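Local coordinates for protein metal-dependent hydrolase (Lactobacillus plantarum, PDB 2F6K) that binds a manganese ion and is probably a decarboxylase of aminocarboxymuconate semialdehyde in the amidohydrolase superfamily, at residues A[42-46]-A[47-51]; A[85-88]-A[89-93]; A[286-290]-A[291-295]; A[170-173]-A[174-178]; A[105-108]-A[109-113]. All coordinates share one frame; numbering follows the deposited sequence.

Of contacts 1 and 4, contact 4 lies nearer the active-site metal: the Phe176 side chain is about 6 Å from the manganese ion, against about 12 Å for Phe43 of contact 1. Contacts 1 and 2 are successive helix-to-strand turns that feed neighbouring strands, 49-55 and 91-95, and they touch: CE of Met44 is 3.2 Å from O of Gln90. Contact 5, on the helix following strand 91-95, comes within about 5 Å of contact 2 at the nearest atoms. Contact 3, at the start of helix 290-306, is about 8 Å from contact 1 at the nearest atoms. Contact 4 lies across the chain's centre from contacts 2 and 5.

Contact 1. Residues A[42-46]-A[47-51]; sequences NFMRD and NDISY
One face of the Phe43 ring carries the amide of Asn47, whose ND2 sits 3.0 Å above the ring plane, displaced toward the rim on the CD1-CE1 side. The two planes are tilted by 38°, so the amide leans over the ring instead of stacking flat. CD1 of Ile49 approaches the same ring obliquely, 3.7 Å from CE2 of Phe43. These groups meet in the turn between helix 37-46 and strand 49-55, the second strand of the eight-stranded parallel barrel of this amidohydrolase. Around them, Leu272 and Ser275 of helix 272-284 and Ile267 also touch Phe43.

The amide is fixed over the ring by a bond from Asn47 ND2 to Phe43 O, 2.8 Å long and fairly straight at 160°, with the acceptor close to the amide plane. CG of Asn47 lies anti to its own carbonyl carbon (chi1 -68°), which turns the amide back over the helix end it has just left. Asparagine suits the place because its short side chain can reach a carbonyl of the last helical turn. Met44 O receives Ile49 N in a nearly straight 6→1 backbone bond and Asn47 N in a weak one. Between them Asp48 adopts a left-handed backbone conformation, and this reverses the chain into the strand.

Met44, a selenomethionine, crosses Ile49 at about a right angle, with its CG 3.8 Å from Ile49 CG2. The Met44 chain then bends at its third torsion and brings its CE to 3.5 Å from Tyr51 N.

Contact 2. Residues A[85-88]-A[89-93]; sequences QQYP and DQLGY
Tyr87 and Leu91 lie side by side and point the same way, with CD1 of Tyr87 4.1 Å from CD1 of Leu91. The leucine methyl comes at the ring obliquely. Gln90 stands differently: its chain bends at the second torsion (chi2 76°), and the amide carbonyl comes back to the tyrosine, OE1 lying near the ring plane, 4.0 Å from CD2 of Tyr87. OE1 thus meets the ring at its edge; the ring and amide planes are steeply inclined, 75° apart, and do not stack.

The backbone of a type I beta turn sets these side chains beside one another. Residues 87-90 form it, closed by a bond of 2.9 Å from Gln90 N to Tyr87 O. Pro88 is apt as the second residue, because its ring holds phi near the value the turn needs, and Asp89 is a common third residue. Tyr87 O is gripped twice: Gln90 N comes from above the carbonyl plane, whereas Leu91 N lies nearly along the C=O axis at 2.8 Å. One water bridges the turn as well, donating to Pro88 O and to Leu91 O.

Pro88 and Asp89 are exposed at the tip, while Leu91 is buried. The turn carries the chain from helix 66-86 into strand 91-95, completing a beta-alpha-beta unit begun by strand 49-55. Leu91 packs on Leu83 of that helix, on Ser52 and Leu54 of the adjoining strand and on Met44 of helix 37-46, whose Gln38 and Leu41 also meet Tyr87.

Contact 3. Residues A[286-290]-A[291-295]; sequences DLLTN and EQKQA
Gln292 reaches back from the first turn of its helix to Thr289, and the two residues exchange bonds in a capping box. OE1 of Gln292 accepts from Thr289 N at 2.9 Å and nearly straight (169°), while Thr289 OG1 accepts from Gln292 N at 3.2 Å. Thr289 thus occupies the N-cap. Its hydroxyl oxygen lies between the backbone N and the carbonyl carbon (chi1 73°), where it can face the amides of the starting helix. Threonine suits the cap as a short acceptor, and glutamine suits the third helical position because its extended chain spans the gap to the cap nitrogen.

Lys293 lies with its aliphatic part against the loop: its CG and CE are each 3.9 Å from CB of Leu288. Its ammonium NZ bonds outside the contact to the carbonyls of Ala283 and Thr285. The long, straight lysine chain thereby packs apolar carbons on a buried leucine and still delivers its charge to the end of the preceding helix.

Asn290 contributes mainly backbone. Its O accepts from Gln294 N, as Thr289 O does from Lys293 N, giving the first regular helical bonds; a water also donates to Asn290 O. The loop joins helix 272-284 to helix 290-306 near the surface, with Leu288 turned inward onto Ile296 of the latter and onto Met253.

Contact 4. Residues A[170-173]-A[174-178]; sequences PVPL and LGFFM
Pro172 lies over one face of the Phe176 ring in a CH-pi contact: its CA is 3.8 Å from the ring centroid and 25° off the ring normal, displaced toward the CD2 side. The proline ring runs beside the aromatic one and points the same way, placing CG of Pro172 3.6 Å from CE2 of Phe176. Proline suits the place because its rigid ring adds CB and CG to the alpha carbon on the same face of the phenylalanine.

Apolar packing continues at Val171, whose CG1 approaches obliquely to 3.7 Å from CE1 of Phe176. This methyl is anti to the valine backbone N (chi1 177°), which directs it along the helix toward the phenylalanine. Two successive residues of the preceding turn thus meet the ring, while Ser58 and Pro155 also touch it.

These residues form the start of helix 171-189, which lies beside the metal pocket of the amidohydrolase barrel. Pro172, having no N-H to donate, is readily placed in a first helical turn. The ring of Phe176 is about 6 Å from the bound manganese ion.

Among polar contacts, Phe176 N donates to Val171 O at 2.9 Å, a bond from residue i+5 back to i, one residue longer than the alpha-helical spacing; Gly175, having no side chain, lets that carbonyl pass close by. Across the subunit boundary, Pro172 O accepts from NE of Arg216 of a second subunit, where Leu173 packs on Tyr220 and Leu174 on Met182, both of that subunit.

Contact 5. Residues A[105-108]-A[109-113]; sequences AVKT and VQQAL
Gln110 folds its side chain back along the helix over Val106, one turn earlier. Gln110 CB stands 3.8 Å from Val106 O. The next carbon, CG of Gln110, comes closer, 3.1 Å from Val106 O, because it is anti to the glutamine's own carbonyl carbon (chi1 -53°) and so leans toward the preceding turn. Beyond CG the chain is extended: CD of Gln110 passes 4.2 Å from CG1 of Val106. OE1 of Gln110 ends 3.7 Å from Val106 O and 3.9 Å from CA of Lys107. NE2 makes a weak hydrogen bond with OE1 of Glu143 on helix 138-145. Glutamine fits such a place because its methylenes can rest on the helix while the amide reaches a neighbouring one.

Beneath this side chain runs regular alpha-helical bonding. Gln110 N donates to Val106 O at 3.3 Å, and Ala112 N donates to Thr108 O at 2.8 Å. Small or branched residues occupy the inward side: CG2 of Val109 lies 3.2 Å from Ala105 O, and the methyl of Ala112 rests against Thr108 O. Gln111, on another side, sends NE2 to Asp116 beyond the helix end.

Helix 102-114 is the helical part of the beta-alpha-beta unit between strands 91-95 and 120-124 of the barrel. Its Ala105 and Val109 meet Val140 and Leu144 of helix 138-145, Val106 touches Arg139 and Glu143 of the same helix, and Thr108 packs on Pro98 after strand 91-95.

Contact 1. Residues A[42-46]-A[47-51]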
# COMPACT_ATOMS: atom_id res chain seq x y z
N ASN A 42 37.61 -19.04 2.42
CA ASN A 42 37.65 -20.46 2.75
C ASN A 42 36.57 -21.20 1.94
O ASN A 42 36.76 -22.35 1.53
CB ASN A 42 37.43 -20.66 4.25
CG ASN A 42 37.72 -22.07 4.70
OD1 ASN A 42 38.87 -22.47 4.73
ND2 ASN A 42 36.68 -22.82 5.05
N PHE A 43 35.43 -20.54 1.71
CA PHE A 43 34.37 -21.17 0.92
C PHE A 43 34.89 -21.38 -0.51
O PHE A 43 34.59 -22.39 -1.16
CB PHE A 43 33.12 -20.30 0.85
CG PHE A 43 32.02 -20.87 -0.01
CD1 PHE A 43 31.20 -21.89 0.47
CD2 PHE A 43 31.80 -20.37 -1.29
CE1 PHE A 43 30.16 -22.41 -0.33
CE2 PHE A 43 30.76 -20.88 -2.10
CZ PHE A 43 29.95 -21.90 -1.61
N MSE A 44 35.66 -20.41 -1.00
CA MSE A 44 36.22 -20.48 -2.34
C MSE A 44 37.19 -21.64 -2.50
O MSE A 44 37.16 -22.34 -3.50
CB MSE A 44 36.90 -19.15 -2.68
CG MSE A 44 35.92 -18.02 -2.96
SE MSE A 44 36.79 -16.30 -3.12
CE MSE A 44 37.68 -16.58 -4.82
N ARG A 45 38.07 -21.83 -1.51
CA ARG A 45 39.02 -22.95 -1.59
C ARG A 45 38.27 -24.28 -1.56
O ARG A 45 38.56 -25.19 -2.34
CB ARG A 45 40.01 -22.90 -0.42
CG ARG A 45 40.94 -21.70 -0.43
CD ARG A 45 41.94 -21.76 0.71
NE ARG A 45 41.88 -20.58 1.58
CZ ARG A 45 41.34 -20.58 2.79
NH1 ARG A 45 40.83 -21.70 3.28
NH2 ARG A 45 41.29 -19.47 3.50
N ASP A 46 37.28 -24.39 -0.67
CA ASP A 46 36.50 -25.62 -0.54
C ASP A 46 35.55 -25.93 -1.69
O ASP A 46 35.02 -27.03 -1.77
CB ASP A 46 35.70 -25.60 0.76
CG ASP A 46 36.58 -25.53 1.99
OD1 ASP A 46 37.76 -25.94 1.92
OD2 ASP A 46 36.08 -25.08 3.04
N ASN A 47 35.34 -24.97 -2.59
CA ASN A 47 34.41 -25.19 -3.70
C ASN A 47 34.97 -24.89 -5.08
O ASN A 47 34.22 -24.64 -6.03
CB ASN A 47 33.14 -24.39 -3.46
CG ASN A 47 32.35 -24.92 -2.29
OD1 ASN A 47 31.64 -25.93 -2.41
ND2 ASN A 47 32.47 -24.27 -1.14
N ASP A 48 36.30 -24.93 -5.20
CA ASP A 48 36.98 -24.69 -6.46
C ASP A 48 36.58 -23.38 -7.15
O ASP A 48 36.29 -23.34 -8.35
CB ASP A 48 36.76 -25.89 -7.40
CG ASP A 48 37.74 -25.91 -8.57
OD1 ASP A 48 38.93 -25.55 -8.36
OD2 ASP A 48 37.34 -26.29 -9.69
N ILE A 49 36.56 -22.31 -6.36
CA ILE A 49 36.23 -20.99 -6.88
C ILE A 49 37.53 -20.20 -6.84
O ILE A 49 38.12 -20.01 -5.78
CB ILE A 49 35.18 -20.30 -6.01
CG1 ILE A 49 33.88 -21.11 -6.04
CG2 ILE A 49 34.94 -18.88 -6.52
CD1 ILE A 49 32.78 -20.54 -5.17
N SER A 50 37.98 -19.74 -8.01
CA SER A 50 39.23 -19.00 -8.06
C SER A 50 39.02 -17.50 -7.98
O SER A 50 39.94 -16.76 -7.67
CB SER A 50 39.99 -19.32 -9.35
OG SER A 50 39.26 -18.90 -10.50
N TYR A 51 37.80 -17.05 -8.25
CA TYR A 51 37.55 -15.61 -8.22
C TYR A 51 36.10 -15.28 -7.90
O TYR A 51 35.17 -15.87 -8.47
CB TYR A 51 37.93 -15.01 -9.57
CG TYR A 51 38.08 -13.50 -9.57
CD1 TYR A 51 39.17 -12.90 -8.94
CD2 TYR A 51 37.16 -12.69 -10.23
CE1 TYR A 51 39.34 -11.53 -8.95
CE2 TYR A 51 37.32 -11.30 -10.25
CZ TYR A 51 38.41 -10.73 -9.61
OH TYR A 51 38.59 -9.36 -9.64

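Contact 2. Residues A[85-88]-A[89-93]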
# COMPACT_ATOMS: atom_id res chain seq x y z
N GLN A 85 42.40 -4.99 -3.29
CA GLN A 85 43.82 -4.70 -3.18
C GLN A 85 44.54 -5.71 -2.30
O GLN A 85 45.72 -5.98 -2.49
CB GLN A 85 44.05 -3.29 -2.62
CG GLN A 85 43.62 -2.17 -3.55
CD GLN A 85 43.67 -0.80 -2.88
OE1 GLN A 85 43.35 0.21 -3.50
NE2 GLN A 85 44.08 -0.77 -1.61
N GLN A 86 43.83 -6.27 -1.33
CA GLN A 86 44.44 -7.25 -0.44
C GLN A 86 44.46 -8.65 -1.06
O GLN A 86 45.38 -9.43 -0.81
CB GLN A 86 43.68 -7.25 0.89
CG GLN A 86 44.41 -7.99 1.99
CD GLN A 86 43.72 -7.88 3.35
OE1 GLN A 86 42.74 -7.14 3.52
NE2 GLN A 86 44.23 -8.61 4.34
N TYR A 87 43.46 -8.97 -1.87
CA TYR A 87 43.40 -10.27 -2.53
C TYR A 87 43.10 -10.09 -4.02
O TYR A 87 42.08 -10.57 -4.53
CB TYR A 87 42.32 -11.14 -1.90
CG TYR A 87 42.47 -11.30 -0.41
CD1 TYR A 87 41.96 -10.35 0.46
CD2 TYR A 87 43.17 -12.38 0.13
CE1 TYR A 87 42.14 -10.45 1.84
CE2 TYR A 87 43.37 -12.50 1.51
CZ TYR A 87 42.85 -11.53 2.36
OH TYR A 87 43.03 -11.61 3.72
N PRO A 88 44.01 -9.43 -4.75
CA PRO A 88 43.87 -9.16 -6.18
C PRO A 88 43.46 -10.38 -7.01
O PRO A 88 42.72 -10.27 -7.98
CB PRO A 88 45.26 -8.66 -6.58
CG PRO A 88 45.80 -8.06 -5.30
CD PRO A 88 45.36 -9.07 -4.28
N ASP A 89 43.95 -11.55 -6.62
CA ASP A 89 43.64 -12.76 -7.37
C ASP A 89 42.40 -13.53 -6.93
O ASP A 89 41.94 -14.40 -7.67
CB ASP A 89 44.85 -13.68 -7.37
CG ASP A 89 46.07 -13.03 -8.01
OD1 ASP A 89 45.97 -12.59 -9.18
OD2 ASP A 89 47.14 -12.97 -7.35
N GLN A 90 41.85 -13.23 -5.75
CA GLN A 90 40.66 -13.93 -5.28
C GLN A 90 39.41 -13.06 -5.26
O GLN A 90 38.32 -13.54 -5.56
CB GLN A 90 40.85 -14.49 -3.87
CG GLN A 90 41.71 -15.72 -3.76
CD GLN A 90 43.17 -15.41 -3.89
OE1 GLN A 90 43.73 -14.64 -3.11
NE2 GLN A 90 43.81 -16.02 -4.88
N LEU A 91 39.57 -11.79 -4.90
CA LEU A 91 38.43 -10.90 -4.79
C LEU A 91 38.38 -9.62 -5.60
O LEU A 91 39.35 -8.87 -5.69
CB LEU A 91 38.25 -10.53 -3.32
CG LEU A 91 38.25 -11.67 -2.31
CD1 LEU A 91 38.16 -11.09 -0.91
CD2 LEU A 91 37.09 -12.60 -2.59
N GLY A 92 37.20 -9.37 -6.16
CA GLY A 92 36.94 -8.16 -6.92
C GLY A 92 35.64 -7.62 -6.34
O GLY A 92 35.08 -8.21 -5.40
N TYR A 93 35.13 -6.51 -6.86
CA TYR A 93 33.88 -5.99 -6.32
C TYR A 93 33.12 -5.09 -7.26
O TYR A 93 33.69 -4.48 -8.18
CB TYR A 93 34.14 -5.23 -5.02
CG TYR A 93 34.62 -3.81 -5.21
CD1 TYR A 93 35.91 -3.54 -5.70
CD2 TYR A 93 33.81 -2.73 -4.88
CE1 TYR A 93 36.37 -2.22 -5.85
CE2 TYR A 93 34.25 -1.41 -5.02
CZ TYR A 93 35.53 -1.17 -5.50
OH TYR A 93 35.98 0.13 -5.62
O HOH W 1 40.79 -8.24 -7.82

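Contact 3. Residues A[286-290]-A[291-295]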
# COMPACT_ATOMS: atom_id res chain seq x y z
N ASP A 286 22.19 -33.71 -15.42
CA ASP A 286 22.10 -34.28 -16.77
C ASP A 286 21.42 -33.27 -17.67
O ASP A 286 21.19 -33.54 -18.86
CB ASP A 286 21.22 -35.54 -16.77
CG ASP A 286 21.90 -36.73 -16.16
OD1 ASP A 286 21.20 -37.75 -15.95
OD2 ASP A 286 23.12 -36.67 -15.91
N LEU A 287 21.05 -32.12 -17.12
CA LEU A 287 20.36 -31.10 -17.89
C LEU A 287 21.30 -30.14 -18.60
O LEU A 287 20.86 -29.28 -19.35
CB LEU A 287 19.41 -30.33 -16.97
CG LEU A 287 18.34 -31.22 -16.35
CD1 LEU A 287 17.50 -30.44 -15.35
CD2 LEU A 287 17.48 -31.81 -17.45
N LEU A 288 22.59 -30.29 -18.35
CA LEU A 288 23.59 -29.43 -18.97
C LEU A 288 24.73 -30.25 -19.54
O LEU A 288 25.18 -31.21 -18.92
CB LEU A 288 24.15 -28.45 -17.94
CG LEU A 288 23.19 -27.53 -17.21
CD1 LEU A 288 23.99 -26.60 -16.32
CD2 LEU A 288 22.37 -26.72 -18.19
N THR A 289 25.21 -29.87 -20.73
CA THR A 289 26.34 -30.55 -21.37
C THR A 289 27.59 -30.03 -20.67
O THR A 289 27.54 -28.98 -20.02
CB THR A 289 26.45 -30.19 -22.86
OG1 THR A 289 26.94 -28.85 -22.99
CG2 THR A 289 25.08 -30.28 -23.54
N ASN A 290 28.70 -30.74 -20.81
CA ASN A 290 29.95 -30.31 -20.18
C ASN A 290 30.38 -28.93 -20.66
O ASN A 290 30.98 -28.17 -19.91
CB ASN A 290 31.08 -31.31 -20.46
CG ASN A 290 30.81 -32.67 -19.86
OD1 ASN A 290 30.37 -32.78 -18.71
ND2 ASN A 290 31.08 -33.72 -20.62
N GLU A 291 30.07 -28.62 -21.92
CA GLU A 291 30.42 -27.32 -22.47
C GLU A 291 29.66 -26.20 -21.75
O GLU A 291 30.23 -25.16 -21.41
CB GLU A 291 30.13 -27.29 -23.97
CG GLU A 291 30.57 -26.00 -24.66
CD GLU A 291 30.40 -26.04 -26.18
OE1 GLU A 291 29.87 -27.05 -26.72
OE2 GLU A 291 30.81 -25.06 -26.85
N GLN A 292 28.37 -26.43 -21.51
CA GLN A 292 27.54 -25.45 -20.82
C GLN A 292 27.98 -25.28 -19.37
O GLN A 292 28.01 -24.17 -18.84
CB GLN A 292 26.08 -25.87 -20.90
CG GLN A 292 25.62 -26.09 -22.32
CD GLN A 292 24.20 -26.59 -22.42
OE1 GLN A 292 23.82 -27.58 -21.77
NE2 GLN A 292 23.39 -25.92 -23.23
N LYS A 293 28.34 -26.39 -18.71
CA LYS A 293 28.81 -26.32 -17.33
C LYS A 293 30.09 -25.50 -17.25
O LYS A 293 30.28 -24.73 -16.32
CB LYS A 293 29.06 -27.72 -16.77
CG LYS A 293 27.80 -28.56 -16.72
CD LYS A 293 28.03 -29.90 -16.05
CE LYS A 293 26.77 -30.74 -16.12
NZ LYS A 293 26.88 -32.04 -15.39
N GLN A 294 30.96 -25.66 -18.24
CA GLN A 294 32.22 -24.94 -18.30
C GLN A 294 31.98 -23.44 -18.56
O GLN A 294 32.66 -22.59 -17.99
CB GLN A 294 33.07 -25.52 -19.43
CG GLN A 294 34.51 -25.04 -19.46
CD GLN A 294 35.27 -25.36 -18.17
OE1 GLN A 294 34.77 -26.06 -17.29
NE2 GLN A 294 36.49 -24.84 -18.06
N ALA A 295 31.01 -23.14 -19.41
CA ALA A 295 30.68 -21.75 -19.76
C ALA A 295 30.09 -21.01 -18.57
O ALA A 295 30.50 -19.89 -18.25
CB ALA A 295 29.69 -21.72 -20.92
O HOH W 2 26.88 -33.30 -18.52
O HOH W 3 32.67 -28.73 -17.94

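Contact 4. Residues A[170-173]-A[174-178]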
# COMPACT_ATOMS: atom_id res chain seq x y z
N PRO A 170 9.15 -15.45 4.24
CA PRO A 170 10.38 -14.69 4.00
C PRO A 170 10.37 -14.03 2.61
O PRO A 170 9.95 -14.65 1.63
CB PRO A 170 11.47 -15.74 4.18
CG PRO A 170 10.90 -16.65 5.22
CD PRO A 170 9.46 -16.80 4.75
N VAL A 171 10.81 -12.78 2.57
CA VAL A 171 10.84 -12.00 1.34
C VAL A 171 11.62 -12.61 0.17
O VAL A 171 11.18 -12.54 -0.98
CB VAL A 171 11.40 -10.58 1.62
CG1 VAL A 171 11.50 -9.78 0.32
CG2 VAL A 171 10.51 -9.87 2.63
N PRO A 172 12.79 -13.21 0.45
CA PRO A 172 13.59 -13.81 -0.62
C PRO A 172 12.93 -14.98 -1.37
O PRO A 172 13.30 -15.27 -2.51
CB PRO A 172 14.86 -14.25 0.11
CG PRO A 172 14.98 -13.26 1.21
CD PRO A 172 13.55 -13.19 1.71
N LEU A 173 11.97 -15.64 -0.73
CA LEU A 173 11.29 -16.79 -1.34
C LEU A 173 10.35 -16.45 -2.50
O LEU A 173 10.28 -17.20 -3.46
CB LEU A 173 10.54 -17.58 -0.27
CG LEU A 173 11.37 -18.19 0.86
CD1 LEU A 173 10.46 -19.01 1.76
CD2 LEU A 173 12.47 -19.07 0.30
N LEU A 174 9.62 -15.34 -2.41
CA LEU A 174 8.70 -14.96 -3.47
C LEU A 174 8.83 -13.46 -3.81
O LEU A 174 8.76 -13.07 -4.98
CB LEU A 174 7.26 -15.27 -3.06
CG LEU A 174 6.18 -14.77 -4.02
CD1 LEU A 174 6.25 -15.55 -5.33
CD2 LEU A 174 4.81 -14.91 -3.39
N GLY A 175 9.02 -12.65 -2.78
CA GLY A 175 9.15 -11.21 -2.97
C GLY A 175 10.28 -10.81 -3.90
O GLY A 175 10.09 -10.01 -4.83
N PHE A 176 11.47 -11.35 -3.66
CA PHE A 176 12.61 -11.01 -4.51
C PHE A 176 12.29 -11.26 -5.98
O PHE A 176 12.54 -10.41 -6.83
CB PHE A 176 13.83 -11.83 -4.10
CG PHE A 176 14.60 -11.25 -2.94
CD1 PHE A 176 14.17 -10.09 -2.31
CD2 PHE A 176 15.76 -11.87 -2.49
CE1 PHE A 176 14.90 -9.54 -1.24
CE2 PHE A 176 16.49 -11.34 -1.42
CZ PHE A 176 16.07 -10.18 -0.80
N PHE A 177 11.72 -12.42 -6.29
CA PHE A 177 11.39 -12.74 -7.66
C PHE A 177 10.38 -11.78 -8.26
O PHE A 177 10.53 -11.36 -9.41
CB PHE A 177 10.90 -14.17 -7.79
CG PHE A 177 12.00 -15.18 -7.89
CD1 PHE A 177 11.84 -16.34 -8.64
CD2 PHE A 177 13.22 -14.96 -7.25
CE1 PHE A 177 12.87 -17.26 -8.76
CE2 PHE A 177 14.25 -15.88 -7.36
CZ PHE A 177 14.08 -17.03 -8.12
N MSE A 178 9.36 -11.45 -7.50
CA MSE A 178 8.36 -10.53 -8.00
C MSE A 178 9.02 -9.19 -8.31
O MSE A 178 8.72 -8.56 -9.34
CB MSE A 178 7.23 -10.36 -6.99
CG MSE A 178 6.47 -11.65 -6.70
SE MSE A 178 4.83 -11.41 -5.67
CE MSE A 178 5.60 -10.78 -4.00

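Contact 5. Residues A[105-108]-A[109-113]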
# COMPACT_ATOMS: atom_id res chain seq x y z
N ALA A 105 24.88 9.80 -7.07
CA ALA A 105 25.15 8.49 -7.65
C ALA A 105 26.04 8.65 -8.88
O ALA A 105 26.94 7.85 -9.10
CB ALA A 105 23.84 7.81 -8.03
N VAL A 106 25.77 9.68 -9.68
CA VAL A 106 26.56 9.96 -10.88
C VAL A 106 28.02 10.09 -10.46
O VAL A 106 28.93 9.61 -11.13
CB VAL A 106 26.10 11.28 -11.56
CG1 VAL A 106 27.17 11.80 -12.50
CG2 VAL A 106 24.81 11.04 -12.32
N LYS A 107 28.21 10.75 -9.32
CA LYS A 107 29.54 10.97 -8.77
C LYS A 107 30.19 9.65 -8.33
O LYS A 107 31.37 9.43 -8.57
CB LYS A 107 29.43 11.95 -7.59
CG LYS A 107 30.74 12.32 -6.91
CD LYS A 107 30.76 11.77 -5.49
CE LYS A 107 31.61 12.64 -4.56
NZ LYS A 107 31.15 12.52 -3.14
N THR A 108 29.40 8.78 -7.71
CA THR A 108 29.92 7.49 -7.24
C THR A 108 30.32 6.59 -8.40
O THR A 108 31.30 5.84 -8.30
CB THR A 108 28.90 6.75 -6.36
OG1 THR A 108 28.63 7.54 -5.19
CG2 THR A 108 29.46 5.40 -5.92
N VAL A 109 29.56 6.65 -9.49
CA VAL A 109 29.85 5.85 -10.68
C VAL A 109 31.21 6.24 -11.27
O VAL A 109 32.07 5.38 -11.48
CB VAL A 109 28.76 6.02 -11.76
CG1 VAL A 109 29.15 5.27 -13.03
CG2 VAL A 109 27.42 5.51 -11.24
N GLN A 110 31.40 7.53 -11.53
CA GLN A 110 32.65 8.03 -12.10
C GLN A 110 33.84 7.64 -11.23
O GLN A 110 34.83 7.10 -11.71
CB GLN A 110 32.61 9.56 -12.23
CG GLN A 110 31.39 10.08 -12.99
CD GLN A 110 31.30 11.59 -12.98
OE1 GLN A 110 31.45 12.23 -11.95
NE2 GLN A 110 31.02 12.16 -14.14
N GLN A 111 33.73 7.93 -9.95
CA GLN A 111 34.80 7.63 -9.02
C GLN A 111 35.09 6.13 -8.90
O GLN A 111 36.24 5.70 -9.02
CB GLN A 111 34.44 8.21 -7.66
CG GLN A 111 35.51 8.08 -6.62
CD GLN A 111 34.98 8.38 -5.24
OE1 GLN A 111 34.20 9.32 -5.05
NE2 GLN A 111 35.40 7.59 -4.26
N ALA A 112 34.05 5.35 -8.68
CA ALA A 112 34.17 3.89 -8.51
C ALA A 112 34.83 3.21 -9.70
O ALA A 112 35.75 2.41 -9.54
CB ALA A 112 32.78 3.28 -8.28
N LEU A 113 34.34 3.54 -10.90
CA LEU A 113 34.86 2.94 -12.12
C LEU A 113 36.16 3.56 -12.63
O LEU A 113 37.06 2.83 -13.05
CB LEU A 113 33.79 2.99 -13.22
CG LEU A 113 32.49 2.26 -12.86
CD1 LEU A 113 31.54 2.26 -14.04
CD2 LEU A 113 32.80 0.83 -12.44